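Side-chain contacts in Phenylalanine/tyrosine ammonia-lyase (Rhodosporidium toruloides, PDB 1Y2M), which catalyses the non-oxidative deamination of L-phenylalanine and L-tyrosine to trans-cinnamate and p-coumarate, opening the phenylpropanoid pathway, as a homotetramer built as a dimer of dimers: residues S464-G469 against H527-L532; A667-R670 against G674-A677; R679-V682 against K686-V689. One frame throughout, in Å; residues are numbered along the deposited sequence.

Interaction 1: residues S464-G469 against H527-L532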
ATOM      1  N   SER B 464      10.429  16.816 -35.091  1.00 11.49           N
ATOM      2  CA  SER B 464       9.680  15.566 -34.910  1.00 10.88           C
ATOM      3  C   SER B 464      10.133  14.873 -33.647  1.00 11.56           C
ATOM      4  O   SER B 464      11.317  14.480 -33.525  1.00 10.71           O
ATOM      5  CB  SER B 464       9.907  14.643 -36.099  1.00 11.56           C
ATOM      6  OG  SER B 464       9.252  13.391 -35.914  1.00 12.43           O
ATOM      7  N   TYR B 465       9.175  14.717 -32.726  1.00  9.50           N
ATOM      8  CA  TYR B 465       9.377  14.102 -31.413  1.00 12.38           C
ATOM      9  C   TYR B 465       8.537  12.818 -31.260  1.00 11.74           C
ATOM     10  O   TYR B 465       8.150  12.435 -30.153  1.00 10.68           O
ATOM     11  CB  TYR B 465       8.998  15.095 -30.313  1.00 12.94           C
ATOM     12  CG  TYR B 465       9.451  16.489 -30.617  1.00 18.17           C
ATOM     13  CD1 TYR B 465      10.775  16.756 -30.827  1.00 17.55           C
ATOM     14  CD2 TYR B 465       8.519  17.521 -30.769  1.00 25.74           C
ATOM     15  CE1 TYR B 465      11.200  18.097 -31.206  1.00 19.32           C
ATOM     16  CE2 TYR B 465       8.897  18.801 -31.123  1.00 28.38           C
ATOM     17  CZ  TYR B 465      10.231  19.093 -31.342  1.00 28.89           C
ATOM     18  OH  TYR B 465      10.565  20.391 -31.679  1.00 27.80           O
ATOM     19  N   HIS B 466       8.302  12.151 -32.378  1.00 10.44           N
ATOM     20  CA  HIS B 466       7.394  11.047 -32.530  1.00  9.09           C
ATOM     21  C   HIS B 466       6.924  10.366 -31.274  1.00  9.76           C
ATOM     22  O   HIS B 466       5.811  10.646 -30.829  1.00  8.71           O
ATOM     23  CB  HIS B 466       7.996  10.038 -33.509  1.00  7.06           C
ATOM     24  CG  HIS B 466       7.064   8.906 -33.892  1.00 10.33           C
ATOM     25  ND1 HIS B 466       7.503   7.820 -34.614  1.00 10.77           N
ATOM     26  CD2 HIS B 466       5.766   8.650 -33.577  1.00 10.52           C
ATOM     27  CE1 HIS B 466       6.511   6.958 -34.762  1.00 12.87           C
ATOM     28  NE2 HIS B 466       5.441   7.440 -34.158  1.00 10.60           N
ATOM     29  N   CYS B 467       7.763   9.492 -30.669  1.00 10.23           N
ATOM     30  CA  CYS B 467       7.317   8.621 -29.545  1.00  9.31           C
ATOM     31  C   CYS B 467       7.555   9.203 -28.117  1.00  9.00           C
ATOM     32  O   CYS B 467       7.436   8.490 -27.132  1.00 11.70           O
ATOM     33  CB  CYS B 467       7.925   7.248 -29.668  1.00 10.18           C
ATOM     34  SG  CYS B 467       7.290   6.302 -31.071  1.00 11.90           S
ATOM     35  N   LYS B 468       7.934  10.479 -28.024  1.00  8.92           N
ATOM     36  CA  LYS B 468       8.204  11.129 -26.715  1.00  9.00           C
ATOM     37  C   LYS B 468       6.963  11.102 -25.800  1.00  9.61           C
ATOM     38  O   LYS B 468       7.050  10.853 -24.580  1.00 11.58           O
ATOM     39  CB  LYS B 468       8.691  12.563 -26.916  1.00  9.39           C
ATOM     40  CG  LYS B 468       9.017  13.270 -25.639  1.00 11.70           C
ATOM     41  CD  LYS B 468       9.389  14.706 -25.864  1.00 15.54           C
ATOM     42  CE  LYS B 468      10.736  14.873 -26.516  1.00 23.83           C
ATOM     43  NZ  LYS B 468      11.838  14.561 -25.593  1.00 32.88           N
ATOM     44  N   GLY B 469       5.788  11.375 -26.382  1.00 11.51           N
ATOM     45  CA  GLY B 469       4.580  11.358 -25.614  1.00  7.89           C
ATOM     46  C   GLY B 469       4.294   9.974 -25.115  1.00  8.77           C
ATOM     47  O   GLY B 469       3.813   9.762 -24.004  1.00 11.51           O
ATOM     48  N   HIS B 527       3.993  -0.095 -26.241  1.00  9.78           N
ATOM     49  CA  HIS B 527       5.282  -0.711 -26.517  1.00  8.71           C
ATOM     50  C   HIS B 527       5.264  -1.336 -27.915  1.00  7.89           C
ATOM     51  O   HIS B 527       6.239  -1.231 -28.680  1.00 10.35           O
ATOM     52  CB  HIS B 527       5.570  -1.722 -25.398  1.00  9.83           C
ATOM     53  CG  HIS B 527       6.957  -2.330 -25.420  1.00  6.67           C
ATOM     54  ND1 HIS B 527       7.390  -3.223 -24.460  1.00 10.76           N
ATOM     55  CD2 HIS B 527       7.989  -2.178 -26.288  1.00  9.44           C
ATOM     56  CE1 HIS B 527       8.636  -3.581 -24.741  1.00 11.46           C
ATOM     57  NE2 HIS B 527       9.016  -2.978 -25.853  1.00  9.50           N
ATOM     58  N   LEU B 528       4.234  -2.098 -28.230  1.00  8.10           N
ATOM     59  CA  LEU B 528       4.149  -2.709 -29.561  1.00  6.83           C
ATOM     60  C   LEU B 528       4.155  -1.662 -30.670  1.00  9.05           C
ATOM     61  O   LEU B 528       4.887  -1.808 -31.657  1.00  8.56           O
ATOM     62  CB  LEU B 528       2.885  -3.568 -29.658  1.00  7.94           C
ATOM     63  CG  LEU B 528       2.642  -4.390 -30.923  1.00  7.56           C
ATOM     64  CD1 LEU B 528       3.888  -5.175 -31.340  1.00  8.43           C
ATOM     65  CD2 LEU B 528       1.462  -5.363 -30.686  1.00  9.46           C
ATOM     66  N   TYR B 529       3.402  -0.581 -30.483  1.00  7.63           N
ATOM     67  CA  TYR B 529       3.436   0.524 -31.458  1.00  8.14           C
ATOM     68  C   TYR B 529       4.879   0.970 -31.675  1.00  8.53           C
ATOM     69  O   TYR B 529       5.343   1.105 -32.817  1.00  9.19           O
ATOM     70  CB  TYR B 529       2.563   1.681 -30.989  1.00 10.08           C
ATOM     71  CG  TYR B 529       2.676   2.880 -31.894  1.00  8.86           C
ATOM     72  CD1 TYR B 529       1.810   3.060 -32.973  1.00  9.62           C
ATOM     73  CD2 TYR B 529       3.648   3.819 -31.675  1.00  9.01           C
ATOM     74  CE1 TYR B 529       1.945   4.140 -33.804  1.00  8.77           C
ATOM     75  CE2 TYR B 529       3.795   4.905 -32.538  1.00  8.28           C
ATOM     76  CZ  TYR B 529       2.952   5.063 -33.584  1.00  9.09           C
ATOM     77  OH  TYR B 529       3.113   6.172 -34.417  1.00 11.68           O
ATOM     78  N   CYS B 530       5.579   1.217 -30.565  1.00  8.27           N
ATOM     79  CA  CYS B 530       6.950   1.781 -30.641  1.00  7.43           C
ATOM     80  C   CYS B 530       7.975   0.811 -31.236  1.00  7.91           C
ATOM     81  O   CYS B 530       8.796   1.195 -32.093  1.00  8.72           O
ATOM     82  CB  CYS B 530       7.422   2.289 -29.331  1.00  8.84           C
ATOM     83  SG  CYS B 530       6.502   3.662 -28.636  1.00 10.86           S
ATOM     84  N   VAL B 531       7.933  -0.442 -30.783  1.00  8.30           N
ATOM     85  CA  VAL B 531       8.934  -1.410 -31.242  1.00  8.72           C
ATOM     86  C   VAL B 531       8.835  -1.602 -32.742  1.00  8.44           C
ATOM     87  O   VAL B 531       9.817  -1.843 -33.420  1.00  8.44           O
ATOM     88  CB  VAL B 531       8.886  -2.753 -30.423  1.00  8.19           C
ATOM     89  CG1 VAL B 531       7.743  -3.652 -30.926  1.00 10.60           C
ATOM     90  CG2 VAL B 531      10.225  -3.491 -30.493  1.00 10.04           C
ATOM     91  N   LEU B 532       7.624  -1.542 -33.296  1.00  7.59           N
ATOM     92  CA  LEU B 532       7.475  -1.741 -34.743  1.00  7.96           C
ATOM     93  C   LEU B 532       8.089  -0.559 -35.509  1.00  6.90           C
ATOM     94  O   LEU B 532       8.748  -0.770 -36.527  1.00 10.60           O
ATOM     95  CB  LEU B 532       5.998  -1.882 -35.122  1.00  8.02           C
ATOM     96  CG  LEU B 532       5.335  -3.074 -34.470  1.00  8.13           C
ATOM     97  CD1 LEU B 532       3.856  -3.006 -34.696  1.00 16.01           C
ATOM     98  CD2 LEU B 532       5.938  -4.433 -34.934  1.00 13.67           C
TER
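H466 meets Y529 where the loop leading into helix 468-484 passes the long helix 506-560 of the helical PAL/histidase fold. Start at the CB of H466: CG stands anti to the backbone N (chi1 -173°), and this carries the imidazole across to helix 506-560 although CB itself is not aimed there. From CG the ring divides. On one branch ND1 is hydrogen-bonded to the main-chain oxygen of L456, while CE1 beyond it comes within 3.5 Å of the OH of Y529. On the other branch, CD2 lies 3.7 Å from that same OH. Where the branches rejoin, NE2 sits 2.7 Å from Y529 OH in a nearly straight hydrogen bond (167°), and the oxygen lies in the plane of the imidazole, at its edge. The tyrosine arrives from the opposite direction, and the two rings meet rim to rim with their planes almost perpendicular (86°), neither covering the other's face.

One face of the imidazole is taken by the next residue: the sulfur of C467 lies 3.6 Å above the ring plane, over its centre. C467 is the N-cap of helix 468-484, and its SG also reaches the rim of the Y529 ring, 4.0 Å from CE2, in a sulfur-aromatic contact made at the edge. Beside it, C530 SG lies 3.7 Å from C467 SG, van der Waals packing far too long for a disulfide, so the two cysteines are not joined to each other.

Two nitrogens tied to two separate partners fix the rotation of the imidazole, and the bond at NE2 runs between two buried side chains. Since a carbonyl oxygen can only accept, ND1 should carry a hydrogen; if the ring is neutral, NE2 then probably accepts from the tyrosine OH.

Interaction 2: residues A667-R670 against G674-A677; sequences AFVR and GVKA
The chain turns back at the end of helix 662-672, bringing V675 N within 3.0 Å of V669 O in a hydrogen bond from the N-H of residue i+6 to the C=O of residue i. This is a glycine C-cap: G674, with a positive phi of 74°, is the first residue to leave the helix. The bond is one residue longer than the 6→1 bond of a Schellman motif, and the helix already carries a wider pi-type turn at 668-670.

V669 and V675 then pack against each other beside the turn, CG1 of V669 lying 3.7 Å from CB of V675, in a patch extended by L532 of helix 506-560 and I698 of helix 691-703. R670 starts out away from the departing chain, but its bend at chi2 (-87°) folds the guanidinium back over it. There NH1 bonds V675 O at 2.8 Å, approaching from above the carbonyl plane, not along a lone pair. NH2 makes a salt bridge with D536, so the group is pinned between its own turn and helix 506-560. On the outer side K676, bent twice, curls its NZ back to R670 O (3.2 Å) and to G674 O, both weak bonds at a solvent-facing edge. The flat face of the R670 guanidinium covers the K676-A677 peptide, with A677 N lying over its centre, 3.3 Å above the plane.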
ATOM      1  N   ALA B 667       3.386  -8.291 -39.105  1.00  9.15           N
ATOM      2  CA  ALA B 667       2.364  -8.335 -40.157  1.00 10.32           C
ATOM      3  C   ALA B 667       0.977  -8.126 -39.586  1.00 10.81           C
ATOM      4  O   ALA B 667       0.173  -7.429 -40.165  1.00 11.74           O
ATOM      5  CB  ALA B 667       2.434  -9.655 -40.934  1.00 11.04           C
ATOM      6  N   PHE B 668       0.699  -8.707 -38.422  1.00 10.15           N
ATOM      7  CA  PHE B 668      -0.632  -8.529 -37.831  1.00  9.97           C
ATOM      8  C   PHE B 668      -0.951  -7.075 -37.598  1.00 11.08           C
ATOM      9  O   PHE B 668      -2.027  -6.591 -37.931  1.00  9.28           O
ATOM     10  CB  PHE B 668      -0.713  -9.277 -36.504  1.00 10.39           C
ATOM     11  CG  PHE B 668      -2.009  -9.087 -35.775  1.00  9.05           C
ATOM     12  CD1 PHE B 668      -3.204  -9.593 -36.308  1.00 13.72           C
ATOM     13  CD2 PHE B 668      -2.042  -8.405 -34.547  1.00 10.84           C
ATOM     14  CE1 PHE B 668      -4.427  -9.420 -35.633  1.00 13.15           C
ATOM     15  CE2 PHE B 668      -3.239  -8.242 -33.882  1.00 12.74           C
ATOM     16  CZ  PHE B 668      -4.436  -8.761 -34.415  1.00 12.78           C
ATOM     17  N   VAL B 669       0.001  -6.345 -37.018  1.00  8.08           N
ATOM     18  CA  VAL B 669      -0.262  -4.954 -36.662  1.00  7.81           C
ATOM     19  C   VAL B 669      -0.223  -4.057 -37.915  1.00  8.15           C
ATOM     20  O   VAL B 669      -1.115  -3.213 -38.137  1.00  9.21           O
ATOM     21  CB  VAL B 669       0.719  -4.460 -35.604  1.00  9.58           C
ATOM     22  CG1 VAL B 669       0.480  -3.000 -35.358  1.00 11.04           C
ATOM     23  CG2 VAL B 669       0.504  -5.204 -34.333  1.00 10.09           C
ATOM     24  N   ARG B 670       0.787  -4.223 -38.749  1.00  7.80           N
ATOM     25  CA  ARG B 670       0.993  -3.367 -39.880  1.00  9.03           C
ATOM     26  C   ARG B 670      -0.080  -3.584 -40.960  1.00 11.36           C
ATOM     27  O   ARG B 670      -0.528  -2.628 -41.609  1.00 12.70           O
ATOM     28  CB  ARG B 670       2.413  -3.612 -40.442  1.00  8.12           C
ATOM     29  CG  ARG B 670       3.545  -2.956 -39.649  1.00  9.36           C
ATOM     30  CD  ARG B 670       3.767  -1.523 -40.132  1.00 10.20           C
ATOM     31  NE  ARG B 670       4.901  -0.890 -39.444  1.00  9.86           N
ATOM     32  CZ  ARG B 670       4.824  -0.249 -38.305  1.00  9.20           C
ATOM     33  NH1 ARG B 670       3.679  -0.148 -37.651  1.00  9.61           N
ATOM     34  NH2 ARG B 670       5.905   0.325 -37.808  1.00  8.15           N
ATOM     35  N   GLY B 674      -3.740  -2.315 -39.728  1.00 10.12           N
ATOM     36  CA  GLY B 674      -3.563  -1.106 -40.509  1.00  9.97           C
ATOM     37  C   GLY B 674      -2.709  -0.024 -39.882  1.00 12.68           C
ATOM     38  O   GLY B 674      -2.768   1.122 -40.341  1.00 12.61           O
ATOM     39  N   VAL B 675      -1.920  -0.372 -38.862  1.00  9.95           N
ATOM     40  CA  VAL B 675      -1.104   0.576 -38.108  1.00  9.33           C
ATOM     41  C   VAL B 675       0.269   0.654 -38.762  1.00 11.36           C
ATOM     42  O   VAL B 675       1.039  -0.296 -38.651  1.00  9.59           O
ATOM     43  CB  VAL B 675      -0.946   0.160 -36.627  1.00 11.15           C
ATOM     44  CG1 VAL B 675      -0.036   1.094 -35.940  1.00  8.76           C
ATOM     45  CG2 VAL B 675      -2.322   0.149 -35.925  1.00 13.14           C
ATOM     46  N   LYS B 676       0.554   1.787 -39.410  1.00 11.22           N
ATOM     47  CA  LYS B 676       1.706   1.977 -40.279  1.00  8.34           C
ATOM     48  C   LYS B 676       2.816   2.692 -39.484  1.00  8.91           C
ATOM     49  O   LYS B 676       2.582   3.415 -38.499  1.00  9.67           O
ATOM     50  CB  LYS B 676       1.344   2.794 -41.519  1.00 11.15           C
ATOM     51  CG  LYS B 676       0.240   2.177 -42.405  1.00 11.22           C
ATOM     52  CD  LYS B 676       0.471   0.649 -42.723  1.00  9.44           C
ATOM     53  CE  LYS B 676      -0.482  -0.054 -43.719  1.00 17.94           C
ATOM     54  NZ  LYS B 676      -1.812  -0.132 -43.186  1.00 36.39           N
ATOM     55  N   ALA B 677       4.035   2.541 -39.964  1.00  8.67           N
ATOM     56  CA  ALA B 677       5.110   3.447 -39.553  1.00 10.28           C
ATOM     57  C   ALA B 677       4.665   4.901 -39.805  1.00 11.16           C
ATOM     58  O   ALA B 677       3.863   5.164 -40.705  1.00 10.11           O
ATOM     59  CB  ALA B 677       6.345   3.156 -40.322  1.00  9.87           C
TER

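Interaction 3: residues R679-V682 against K686-V689; sequences RGDV and KQEV
The carboxylate of D681 faces the backbone of Q687 and E688 and is the main side chain of the contact. A chi1 of -70° sets its CG anti to the carbonyl carbon and turns the carboxylate to the 686-688 backbone. OD1 takes the amide of E688, N to OD1 3.3 Å, a weak bond although a straight one (163°); its stronger partner is R678, in a salt bridge. OD2 looks toward Q687, near its CA, and is held by water. One water donates to D681 OD2 at 2.7 Å and to E688 O at 2.9 Å. Another donates to D681 OD2 and takes the side-chain amide of Q687, its oxygen 2.9 Å from NE2. The Q687 side chain passes D681 OD2 with its CB and CG, each 4.1 Å from that oxygen, before its end reaches this water.

E688 leaves the backbone beside D681, its CB and CG both near OD1, then extends past it. Its OE1 receives a bond from a third water, 2.7 Å away, which in turn accepts from R679 N. The acids stay apart, D681 OD1 to E688 OE1 being 4.7 Å, and R678 probably offsets the charge of D681. The K686 side chain leads away from the contact.

The main chain is closed by K686 N bonding D681 O at 3.1 Å. D681 N is bonded to E136 of the second subunit, so this sits at a subunit interface of the tetramer. The main-chain bond, from the N-H of residue i+5 to the C=O of residue i, is consistent with the 6→1 bond of a Schellman-like helix end, after a short, weakly bonded helical turn.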
ATOM      1  N   ARG B 679       5.820   8.792 -40.599  1.00 11.72           N
ATOM      2  CA  ARG B 679       6.930   9.576 -41.150  1.00  9.55           C
ATOM      3  C   ARG B 679       7.117  10.927 -40.526  1.00  8.31           C
ATOM      4  O   ARG B 679       8.232  11.379 -40.426  1.00 10.19           O
ATOM      5  CB  ARG B 679       6.759   9.787 -42.644  1.00 10.37           C
ATOM      6  CG  ARG B 679       8.020  10.268 -43.305  1.00  8.46           C
ATOM      7  CD  ARG B 679       8.057  10.094 -44.802  1.00  9.20           C
ATOM      8  NE  ARG B 679       9.390  10.321 -45.355  1.00  8.62           N
ATOM      9  CZ  ARG B 679       9.692  10.336 -46.649  1.00 11.49           C
ATOM     10  NH1 ARG B 679       8.765  10.088 -47.599  1.00 10.57           N
ATOM     11  NH2 ARG B 679      10.961  10.554 -47.004  1.00 14.48           N
ATOM     12  N   GLY B 680       6.022  11.563 -40.065  1.00  9.19           N
ATOM     13  CA  GLY B 680       6.123  12.818 -39.335  1.00 10.75           C
ATOM     14  C   GLY B 680       5.269  13.921 -39.934  1.00 10.15           C
ATOM     15  O   GLY B 680       5.350  14.207 -41.135  1.00 10.98           O
ATOM     16  N   ASP B 681       4.423  14.530 -39.090  1.00 11.77           N
ATOM     17  CA  ASP B 681       3.509  15.572 -39.570  1.00  9.96           C
ATOM     18  C   ASP B 681       4.231  16.750 -40.250  1.00  9.85           C
ATOM     19  O   ASP B 681       3.726  17.326 -41.189  1.00 10.97           O
ATOM     20  CB  ASP B 681       2.672  16.131 -38.438  1.00 10.14           C
ATOM     21  CG  ASP B 681       1.648  15.142 -37.910  1.00 14.19           C
ATOM     22  OD1 ASP B 681       1.553  14.006 -38.421  1.00 11.76           O
ATOM     23  OD2 ASP B 681       0.918  15.535 -36.966  1.00 11.63           O
ATOM     24  N   VAL B 682       5.356  17.171 -39.702  1.00  8.21           N
ATOM     25  CA  VAL B 682       6.035  18.337 -40.261  1.00  9.08           C
ATOM     26  C   VAL B 682       6.684  17.980 -41.607  1.00 10.14           C
ATOM     27  O   VAL B 682       6.508  18.710 -42.579  1.00 13.10           O
ATOM     28  CB  VAL B 682       7.046  18.931 -39.274  1.00  9.73           C
ATOM     29  CG1 VAL B 682       7.859  20.016 -39.908  1.00  8.29           C
ATOM     30  CG2 VAL B 682       6.341  19.464 -38.042  1.00 12.96           C
ATOM     31  N   LYS B 686       1.362  17.610 -43.238  1.00 11.44           N
ATOM     32  CA  LYS B 686       0.016  17.102 -43.015  1.00 15.34           C
ATOM     33  C   LYS B 686      -0.062  16.609 -41.581  1.00 14.63           C
ATOM     34  O   LYS B 686       0.851  15.913 -41.110  1.00 13.89           O
ATOM     35  CB  LYS B 686      -0.261  15.943 -43.981  1.00 19.18           C
ATOM     36  CG  LYS B 686      -1.704  15.490 -44.012  1.00 20.88           C
ATOM     37  CD  LYS B 686      -1.816  14.095 -44.579  1.00 20.47           C
ATOM     38  CE  LYS B 686      -3.258  13.571 -44.475  1.00 28.91           C
ATOM     39  NZ  LYS B 686      -3.482  12.536 -45.498  1.00 23.27           N
ATOM     40  N   GLN B 687      -1.127  16.993 -40.883  1.00  9.95           N
ATOM     41  CA  GLN B 687      -1.390  16.472 -39.536  1.00  9.27           C
ATOM     42  C   GLN B 687      -2.185  15.181 -39.652  1.00 11.14           C
ATOM     43  O   GLN B 687      -3.416  15.199 -39.778  1.00 12.47           O
ATOM     44  CB  GLN B 687      -2.139  17.546 -38.752  1.00  9.75           C
ATOM     45  CG  GLN B 687      -1.260  18.744 -38.436  1.00 14.89           C
ATOM     46  CD  GLN B 687      -1.987  19.753 -37.592  1.00 16.62           C
ATOM     47  OE1 GLN B 687      -2.848  20.502 -38.091  1.00 19.40           O
ATOM     48  NE2 GLN B 687      -1.675  19.776 -36.316  1.00 13.90           N
ATOM     49  N   GLU B 688      -1.472  14.046 -39.650  1.00 12.27           N
ATOM     50  CA  GLU B 688      -2.092  12.767 -39.919  1.00 12.38           C
ATOM     51  C   GLU B 688      -2.877  12.296 -38.702  1.00 11.60           C
ATOM     52  O   GLU B 688      -2.682  12.771 -37.593  1.00 12.37           O
ATOM     53  CB  GLU B 688      -1.042  11.704 -40.228  1.00 13.20           C
ATOM     54  CG  GLU B 688      -0.162  11.986 -41.397  1.00 15.20           C
ATOM     55  CD  GLU B 688       0.546  10.737 -41.921  1.00 12.47           C
ATOM     56  OE1 GLU B 688       1.462  10.198 -41.230  1.00 12.25           O
ATOM     57  OE2 GLU B 688       0.175  10.309 -43.075  1.00 15.50           O
ATOM     58  N   VAL B 689      -3.762  11.331 -38.951  1.00 11.59           N
ATOM     59  CA  VAL B 689      -4.467  10.624 -37.885  1.00 12.09           C
ATOM     60  C   VAL B 689      -3.469  10.325 -36.784  1.00 10.92           C
ATOM     61  O   VAL B 689      -2.333   9.943 -37.083  1.00 10.38           O
ATOM     62  CB  VAL B 689      -5.111   9.332 -38.449  1.00 11.46           C
ATOM     63  CG1 VAL B 689      -5.520   8.411 -37.346  1.00 12.68           C
ATOM     64  CG2 VAL B 689      -6.332   9.707 -39.303  1.00 11.32           C
TER
HETATM   65  O   HOH W   1       3.431   8.657 -42.312  1.00 11.16           O
HETATM   66  O   HOH W   2      -1.082  14.297 -35.701  1.00  6.91           O
HETATM   67  O   HOH W   3       0.196  17.841 -35.342  1.00 13.88           O

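Interaction 1 has a tie to the active site through its 464-469 segment: K468, which follows the touching residues, binds cinnamate, and its NZ forms a salt bridge with E496 of the second subunit, another residue that binds cinnamate. Interaction 2 comes later in the chain and packs on helix 506-560, its centre 14 Å from that of interaction 1, with L532 CD1 3.4 Å from V669 CG1. Interaction 3 is also 14 Å from interaction 1, centre to centre, with nearest atoms about 5 Å apart; R678 spans that step, touching H466 and Y529 and bridging to D681. Interactions 2 and 3 adjoin in sequence, yet their centres are 17 Å apart. Both 1 and 3 touch the second subunit.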